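Local coordinates for protein putative NAD(P)H:FMN oxidoreductase (PDB 3GE5) that binds flavin mononucleotide and probably acts as an oxidoreductase of the nitroreductase family, at residues A[37-41]-A[140-144]; A[82-86]-A[96-101]; A[59-64]-A[126-131]. All coordinates share one frame; numbering follows the deposited sequence.

Contact 1. Residues A[37-41]-A[140-144]. With FMN (flavin mononucleotide), chain C.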
# COMPACT_ATOMS: atom_id res chain seq x y z
N ARG A 37 -0.33 -14.73 4.46
CA ARG A 37 -1.54 -14.12 3.88
C ARG A 37 -1.71 -14.53 2.42
O ARG A 37 -0.87 -14.22 1.58
CB ARG A 37 -1.47 -12.59 3.94
CG ARG A 37 -2.76 -11.92 3.49
CD ARG A 37 -2.56 -10.55 2.79
NE ARG A 37 -1.65 -10.67 1.66
CZ ARG A 37 -1.98 -11.11 0.45
NH1 ARG A 37 -3.25 -11.42 0.14
NH2 ARG A 37 -1.04 -11.27 -0.44
N ARG A 38 -2.82 -15.22 2.14
CA ARG A 38 -3.27 -15.44 0.78
C ARG A 38 -4.66 -14.81 0.67
O ARG A 38 -5.40 -14.73 1.66
CB ARG A 38 -3.35 -16.94 0.48
CG ARG A 38 -2.02 -17.73 0.48
CD ARG A 38 -0.99 -17.15 -0.49
NE ARG A 38 -1.52 -17.08 -1.85
CZ ARG A 38 -1.67 -18.12 -2.69
NH1 ARG A 38 -1.26 -19.34 -2.40
NH2 ARG A 38 -2.23 -17.89 -3.88
N SER A 39 -5.02 -14.39 -0.53
CA SER A 39 -6.38 -13.89 -0.78
C SER A 39 -7.41 -14.99 -0.43
O SER A 39 -7.26 -16.19 -0.78
CB SER A 39 -6.58 -13.39 -2.21
OG SER A 39 -5.75 -12.26 -2.52
N VAL A 40 -8.44 -14.58 0.30
CA VAL A 40 -9.53 -15.48 0.71
C VAL A 40 -10.83 -14.93 0.08
O VAL A 40 -11.18 -13.75 0.28
CB VAL A 40 -9.64 -15.54 2.26
CG1 VAL A 40 -10.98 -16.17 2.72
CG2 VAL A 40 -8.38 -16.25 2.85
N ARG A 41 -11.51 -15.81 -0.65
CA ARG A 41 -12.75 -15.47 -1.35
C ARG A 41 -13.97 -16.24 -0.89
O ARG A 41 -15.08 -15.98 -1.36
CB ARG A 41 -12.54 -15.66 -2.85
CG ARG A 41 -11.55 -14.67 -3.45
CD ARG A 41 -11.30 -14.94 -4.94
NE ARG A 41 -10.24 -14.13 -5.52
CZ ARG A 41 -8.92 -14.39 -5.46
NH1 ARG A 41 -8.44 -15.44 -4.81
NH2 ARG A 41 -8.07 -13.56 -6.06
N LEU A 140 -8.54 -12.85 10.19
CA LEU A 140 -9.57 -12.78 9.17
C LEU A 140 -8.97 -13.01 7.80
O LEU A 140 -7.79 -12.79 7.59
CB LEU A 140 -10.25 -11.40 9.21
CG LEU A 140 -11.01 -11.12 10.53
CD1 LEU A 140 -11.32 -9.61 10.75
CD2 LEU A 140 -12.27 -11.97 10.59
N GLY A 141 -9.82 -13.39 6.86
CA GLY A 141 -9.44 -13.52 5.45
C GLY A 141 -10.01 -12.34 4.68
O GLY A 141 -11.06 -11.79 5.04
N CYS A 142 -9.33 -11.95 3.61
CA CYS A 142 -9.85 -10.92 2.79
C CYS A 142 -9.32 -11.01 1.37
O CYS A 142 -8.35 -11.72 1.10
CB CYS A 142 -9.58 -9.55 3.44
SG CYS A 142 -7.88 -9.13 3.65
N THR A 143 -10.00 -10.29 0.47
CA THR A 143 -9.51 -10.03 -0.88
C THR A 143 -9.70 -8.57 -1.22
O THR A 143 -10.74 -7.99 -0.94
CB THR A 143 -10.21 -10.96 -1.95
OG1 THR A 143 -9.91 -12.31 -1.65
CG2 THR A 143 -9.76 -10.64 -3.37
N TRP A 144 -8.66 -7.98 -1.77
CA TRP A 144 -8.70 -6.63 -2.35
C TRP A 144 -9.41 -6.71 -3.66
O TRP A 144 -9.05 -7.54 -4.50
CB TRP A 144 -7.28 -6.18 -2.56
CG TRP A 144 -7.04 -4.75 -2.95
CD1 TRP A 144 -7.70 -3.99 -3.90
CD2 TRP A 144 -5.99 -3.94 -2.45
NE1 TRP A 144 -7.12 -2.73 -3.98
CE2 TRP A 144 -6.07 -2.68 -3.11
CE3 TRP A 144 -4.99 -4.14 -1.49
CZ2 TRP A 144 -5.20 -1.63 -2.81
CZ3 TRP A 144 -4.10 -3.07 -1.21
CH2 TRP A 144 -4.24 -1.84 -1.88
N1 FMN C . -9.08 -10.72 -6.75
C2 FMN C . -10.36 -10.87 -7.20
O2 FMN C . -10.90 -11.98 -7.16
N3 FMN C . -11.08 -9.80 -7.73
C4 FMN C . -10.53 -8.53 -7.83
O4 FMN C . -11.19 -7.57 -8.33
C4A FMN C . -9.23 -8.37 -7.37
N5 FMN C . -8.64 -7.12 -7.49
C5A FMN C . -7.42 -6.90 -6.93
C6 FMN C . -6.91 -5.60 -6.98
C7 FMN C . -5.68 -5.35 -6.38
C7M FMN C . -5.08 -3.98 -6.41
C8 FMN C . -4.99 -6.37 -5.73
C8M FMN C . -3.68 -6.11 -5.06
C9 FMN C . -5.48 -7.65 -5.73
C9A FMN C . -6.71 -7.95 -6.31
N10 FMN C . -7.24 -9.26 -6.31
C10 FMN C . -8.50 -9.45 -6.82
C1' FMN C . -6.58 -10.36 -5.53
C2' FMN C . -5.41 -10.87 -6.36
O2' FMN C . -5.90 -11.80 -7.32
C3' FMN C . -4.31 -11.50 -5.50
O3' FMN C . -3.87 -10.55 -4.52
C4' FMN C . -3.12 -12.05 -6.32
O4' FMN C . -3.50 -13.11 -7.19
C5' FMN C . -1.99 -12.56 -5.43
O5' FMN C . -2.47 -13.62 -4.63
P FMN C . -2.29 -13.59 -3.07
O1P FMN C . -3.07 -12.37 -2.61
O2P FMN C . -0.82 -13.48 -2.72
O3P FMN C . -3.00 -14.82 -2.56
O HOH W 1 -5.63 -10.83 1.62
O HOH W 2 -6.63 -13.13 3.55
O HOH W 3 -6.11 -9.61 -1.77
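The guanidinium of R41 has the side chain of T143 over one face and the pyrimidine end of the flavin at its edge. There NE gives a straight bond to FMN O2 (2.8 Å, 170°) and NH2 another to FMN N1 (3.1 Å). The R37 guanidinium turns its edge to the phosphate, with O1P, S39 OG and a water in its plane, while that of R38 meets O3P edge-on. W144 lays one face of its indole over the C7M methyl of the same flavin. This is the FMN site of the nitroreductase fold, in which the 37-41 loop crosses the outer strand 141-145 of the sheet. The phosphate is gripped from several sides: O1P accepts from R37 NH1, R37 NH2 and S39 OG, and O3P from R38 NE and the backbone N of S39 (2.9 Å). Backbone and hydroxyl tie loop to strand. V40 N donates to C142 O (3.0 Å, 174°), and the CB of V40 rests on G141 CA at 3.8 Å. Three waters bridge loop and strand, one linking R37 NH1 to C142 O, one R38 O to C142 N, and one S39 OG to W144 N. Q92 OE1, R186 NH2, C146 N and A147 N also hydrogen-bond the cofactor. T143 serves both partners: with CG2 anti to the backbone N (OG1 chi1 -62°), the methyl comes within 3.4 Å of FMN N1, and OG1 donates to V40 O at 2.7 Å.

Contact 2. Residues A[82-86]-A[96-101]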
# COMPACT_ATOMS: atom_id res chain seq x y z
N GLY A 82 -27.49 -3.18 2.53
CA GLY A 82 -26.34 -2.58 1.87
C GLY A 82 -25.56 -3.61 1.09
O GLY A 82 -25.13 -3.34 -0.03
N ARG A 83 -25.36 -4.80 1.67
CA ARG A 83 -24.61 -5.85 0.96
C ARG A 83 -25.33 -6.23 -0.34
O ARG A 83 -24.72 -6.39 -1.41
CB ARG A 83 -24.42 -7.10 1.86
CG ARG A 83 -23.57 -6.90 3.12
CD ARG A 83 -23.44 -8.22 3.94
NE ARG A 83 -22.71 -9.17 3.09
CZ ARG A 83 -23.26 -10.16 2.38
NH1 ARG A 83 -24.55 -10.45 2.48
NH2 ARG A 83 -22.50 -10.89 1.57
N LYS A 84 -26.64 -6.36 -0.26
CA LYS A 84 -27.46 -6.66 -1.44
C LYS A 84 -27.40 -5.53 -2.50
O LYS A 84 -27.36 -5.81 -3.71
CB LYS A 84 -28.88 -6.96 -1.02
CG LYS A 84 -28.99 -8.30 -0.26
N ARG A 85 -27.41 -4.29 -2.04
CA ARG A 85 -27.27 -3.14 -2.94
C ARG A 85 -25.92 -3.15 -3.66
O ARG A 85 -25.84 -2.85 -4.85
CB ARG A 85 -27.45 -1.82 -2.19
CG ARG A 85 -28.88 -1.57 -1.78
CD ARG A 85 -28.96 -0.57 -0.64
NE ARG A 85 -28.47 0.75 -1.04
CZ ARG A 85 -27.93 1.64 -0.22
NH1 ARG A 85 -27.77 1.37 1.07
NH2 ARG A 85 -27.53 2.82 -0.70
N LEU A 86 -24.87 -3.53 -2.94
CA LEU A 86 -23.51 -3.47 -3.49
C LEU A 86 -23.28 -4.56 -4.53
O LEU A 86 -22.49 -4.39 -5.48
CB LEU A 86 -22.49 -3.56 -2.36
CG LEU A 86 -21.00 -3.59 -2.73
CD1 LEU A 86 -20.64 -2.31 -3.52
CD2 LEU A 86 -20.09 -3.79 -1.50
N PRO A 96 -20.42 -11.68 -3.86
CA PRO A 96 -21.52 -11.50 -2.92
C PRO A 96 -21.52 -12.40 -1.68
O PRO A 96 -22.42 -12.29 -0.86
CB PRO A 96 -22.77 -11.79 -3.78
CG PRO A 96 -22.31 -12.50 -4.95
CD PRO A 96 -20.87 -12.19 -5.17
N GLY A 97 -20.52 -13.25 -1.52
CA GLY A 97 -20.40 -14.11 -0.34
C GLY A 97 -19.63 -13.50 0.84
O GLY A 97 -19.54 -14.13 1.89
N ALA A 98 -19.03 -12.29 0.68
CA ALA A 98 -18.23 -11.68 1.75
C ALA A 98 -19.11 -11.01 2.79
O ALA A 98 -20.03 -10.24 2.44
CB ALA A 98 -17.22 -10.65 1.15
N PRO A 99 -18.90 -11.30 4.09
CA PRO A 99 -19.70 -10.68 5.11
C PRO A 99 -19.58 -9.19 5.24
O PRO A 99 -20.55 -8.56 5.63
CB PRO A 99 -19.17 -11.29 6.41
CG PRO A 99 -18.34 -12.40 6.04
CD PRO A 99 -17.98 -12.31 4.63
N ILE A 100 -18.37 -8.65 5.03
CA ILE A 100 -18.12 -7.23 5.21
C ILE A 100 -17.38 -6.68 4.02
O ILE A 100 -16.45 -7.31 3.52
CB ILE A 100 -17.29 -6.94 6.50
CG1 ILE A 100 -18.08 -7.42 7.72
CG2 ILE A 100 -16.99 -5.42 6.64
CD1 ILE A 100 -17.41 -7.16 9.06
N TYR A 101 -17.80 -5.49 3.59
CA TYR A 101 -17.06 -4.75 2.57
C TYR A 101 -16.64 -3.39 3.11
O TYR A 101 -17.44 -2.67 3.71
CB TYR A 101 -17.91 -4.54 1.31
CG TYR A 101 -18.53 -5.79 0.76
CD1 TYR A 101 -17.89 -6.55 -0.21
CD2 TYR A 101 -19.81 -6.19 1.19
CE1 TYR A 101 -18.49 -7.69 -0.75
CE2 TYR A 101 -20.42 -7.31 0.66
CZ TYR A 101 -19.76 -8.05 -0.30
OH TYR A 101 -20.40 -9.17 -0.80
O HOH W 4 -23.04 -8.36 -1.69
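R83 reaches from its helix to the carbonyls of the 96-101 segment and grips A98 O side-on with two nitrogens, NE at 3.0 Å and NH2 at 2.7 Å. The NE donor is tilted slightly from the plane of that carbonyl, whereas NH2 stands well above it. NH2 also gives a weak bond to P96 O (2.8 Å, 129° at the hydrogen), so one nitrogen spans two carbonyls, both at the guanidinium edge. The remaining nitrogen, NH1, is taken by a salt bridge to E80. A bend at chi3 (64°) in an otherwise extended chain turns the guanidinium back toward the loop and brings its plane nearly parallel to the Y101 ring. Helix 80-86 and residues 96-99 belong to the connection between the neighbouring antiparallel strands 72-77 and 100-107 of the nitroreductase sheet, I100 and Y101 begin the second strand, and the contact pins the helix against its entry. Y101, at that entry, bonds through its backbone to V77. Its hydroxyl is hydrogen-bonded to F95 O and accepts from a water at 2.9 Å. The same water donates to R83 O at 2.6 Å, bridging helix to strand. Below the polar layer, L86 holds the ring by a CH-pi contact: CD2 sits over one face, 3.7 Å from the centroid and 24° off the normal.

Contact 3. Residues A[59-64]-A[126-131]. With FMN (flavin mononucleotide), chain J.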
# COMPACT_ATOMS: atom_id res chain seq x y z
N ALA A 59 -6.39 0.98 11.52
CA ALA A 59 -5.20 0.79 10.68
C ALA A 59 -5.25 1.68 9.44
O ALA A 59 -4.26 2.30 9.08
CB ALA A 59 -5.02 -0.68 10.27
N GLY A 60 -6.41 1.72 8.79
CA GLY A 60 -6.59 2.59 7.65
C GLY A 60 -6.38 4.08 8.00
O GLY A 60 -5.68 4.81 7.30
N ARG A 61 -6.98 4.51 9.12
CA ARG A 61 -6.95 5.88 9.58
C ARG A 61 -5.49 6.31 9.82
O ARG A 61 -5.13 7.45 9.54
CB ARG A 61 -7.74 6.04 10.88
CG ARG A 61 -7.79 7.47 11.43
CD ARG A 61 -8.55 7.49 12.77
NE ARG A 61 -7.68 7.06 13.87
CZ ARG A 61 -6.91 7.85 14.62
NH1 ARG A 61 -6.89 9.15 14.41
NH2 ARG A 61 -6.16 7.35 15.59
N ILE A 62 -4.66 5.42 10.36
CA ILE A 62 -3.30 5.81 10.75
C ILE A 62 -2.27 5.69 9.61
O ILE A 62 -1.08 6.04 9.78
CB ILE A 62 -2.82 5.07 12.05
CG1 ILE A 62 -2.66 3.57 11.80
CG2 ILE A 62 -3.75 5.46 13.23
CD1 ILE A 62 -1.92 2.82 12.96
N ALA A 63 -2.71 5.22 8.45
CA ALA A 63 -1.80 5.05 7.31
C ALA A 63 -1.19 6.43 6.94
O ALA A 63 -1.85 7.45 7.06
CB ALA A 63 -2.56 4.46 6.08
N PRO A 64 0.04 6.45 6.43
CA PRO A 64 0.58 7.66 5.85
C PRO A 64 -0.01 7.96 4.44
O PRO A 64 -0.60 7.10 3.77
CB PRO A 64 2.09 7.34 5.71
CG PRO A 64 2.12 5.89 5.52
CD PRO A 64 0.96 5.31 6.31
N ILE A 126 -2.35 2.75 0.12
CA ILE A 126 -1.61 2.57 1.39
C ILE A 126 -2.63 2.22 2.50
O ILE A 126 -2.42 1.27 3.28
CB ILE A 126 -0.79 3.85 1.77
CG1 ILE A 126 0.19 4.25 0.65
CG2 ILE A 126 -0.04 3.61 3.04
CD1 ILE A 126 0.86 5.66 0.82
N ALA A 127 -3.73 2.97 2.56
CA ALA A 127 -4.75 2.70 3.58
C ALA A 127 -5.32 1.25 3.40
O ALA A 127 -5.48 0.50 4.39
CB ALA A 127 -5.90 3.71 3.54
N MSE A 128 -5.62 0.89 2.15
CA MSE A 128 -6.13 -0.46 1.85
C MSE A 128 -5.10 -1.52 2.30
O MSE A 128 -5.48 -2.56 2.87
CB MSE A 128 -6.42 -0.61 0.35
CG MSE A 128 -7.75 -0.02 -0.05
SE MSE A 128 -9.26 -1.19 0.39
CE MSE A 128 -8.73 -2.78 -0.61
N THR A 129 -3.83 -1.28 2.03
CA THR A 129 -2.77 -2.25 2.40
C THR A 129 -2.73 -2.40 3.94
O THR A 129 -2.68 -3.51 4.47
CB THR A 129 -1.38 -1.85 1.84
OG1 THR A 129 -1.43 -1.80 0.40
CG2 THR A 129 -0.27 -2.88 2.31
N TYR A 130 -2.76 -1.27 4.65
CA TYR A 130 -2.78 -1.30 6.12
C TYR A 130 -3.99 -2.10 6.60
O TYR A 130 -3.90 -2.89 7.55
CB TYR A 130 -2.84 0.13 6.68
CG TYR A 130 -1.47 0.73 6.95
CD1 TYR A 130 -0.48 0.71 5.98
CD2 TYR A 130 -1.18 1.34 8.17
CE1 TYR A 130 0.79 1.21 6.26
CE2 TYR A 130 0.07 1.89 8.43
CZ TYR A 130 1.04 1.81 7.48
OH TYR A 130 2.28 2.32 7.74
N MSE A 131 -5.13 -1.88 5.98
CA MSE A 131 -6.38 -2.54 6.43
C MSE A 131 -6.34 -4.06 6.13
O MSE A 131 -6.76 -4.91 6.96
CB MSE A 131 -7.64 -1.87 5.85
CG MSE A 131 -7.89 -0.48 6.42
SE MSE A 131 -9.57 0.29 5.95
CE MSE A 131 -9.30 0.54 4.04
N1 FMN J . 7.69 13.30 2.50
C2 FMN J . 8.62 14.11 1.91
O2 FMN J . 9.36 14.77 2.63
N3 FMN J . 8.75 14.19 0.53
C4 FMN J . 7.87 13.54 -0.33
O4 FMN J . 7.96 13.64 -1.55
C4A FMN J . 6.88 12.73 0.26
N5 FMN J . 5.95 12.08 -0.50
C5A FMN J . 5.03 11.24 0.03
C6 FMN J . 4.18 10.50 -0.83
C7 FMN J . 3.36 9.51 -0.29
C7M FMN J . 2.43 8.74 -1.23
C8 FMN J . 3.38 9.25 1.06
C8M FMN J . 2.56 8.17 1.66
C9 FMN J . 4.22 9.97 1.91
C9A FMN J . 5.08 10.98 1.39
N10 FMN J . 5.92 11.73 2.22
C10 FMN J . 6.82 12.61 1.66
C1' FMN J . 5.95 11.51 3.72
C2' FMN J . 4.68 12.10 4.38
O2' FMN J . 4.82 13.51 4.58
C3' FMN J . 4.34 11.40 5.69
O3' FMN J . 4.15 9.99 5.47
C4' FMN J . 3.10 12.03 6.35
O4' FMN J . 3.35 13.40 6.74
C5' FMN J . 2.71 11.19 7.55
O5' FMN J . 3.78 11.20 8.50
P FMN J . 4.44 9.88 9.09
O1P FMN J . 3.38 9.21 9.92
O2P FMN J . 5.64 10.28 9.90
O3P FMN J . 4.94 9.03 7.93
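The helix bond from Y130 N to I126 O, 2.9 Å, joins two residues whose side chains both face the 59-64 segment. The Y130 ring spreads along the segment, from A59 to A63 and P64: A63 CA lies over one face at 4.1 Å from the centroid, a CH-pi contact, P64 CD approaches Y130 OH to 3.6 Å, and CD2 comes up to A59 O. Helix-to-helix approach is closest at G60 and A127, whose CA atoms are 4.5 Å apart, and the CG of selenomethionine M131 lies against G60 CA at 3.6 Å. The CB of A63 packs over A127. In the nitroreductase fold helix 120-137 runs through the middle of the dimer, and here F34 of the second subunit stacks on Y130. I126 and P64 cross at about a right angle, CG2 to CD at 3.8 Å. Together they border a flavin held chiefly by the second subunit, P64 CB lying 3.4 Å from O3' of that FMN. P64 O is buried beside I126 with no polar partner in the model. Small residues, with the Y130 ring laid along them, therefore join helix 50-62 and the loop after it to helix 120-137 by apolar fit, and the same apolar edge is offered to a cofactor whose polar bonds come mostly from the other chain.

Contact 3 is wholly buried, while contacts 1 and 2 are only partly so and contact 2 lies farthest from the centre of the chain. Contacts 1 and 2 reach the same antiparallel sheet from different strands, yet do not touch. Contact 1 meets contact 3 directly, W144 of strand 141-145 packing on M128 and T129, midway along helix 120-137, which precedes it in the chain. The chemistry follows the place: arginines and a serine round a phosphate in contact 1, with waters and a threonine tying loop to strand, an arginine on backbone carbonyls in contact 2, apolar fit in contact 3. Contacts 1 and 3 border different flavins of the dimer, so each site draws on both subunits.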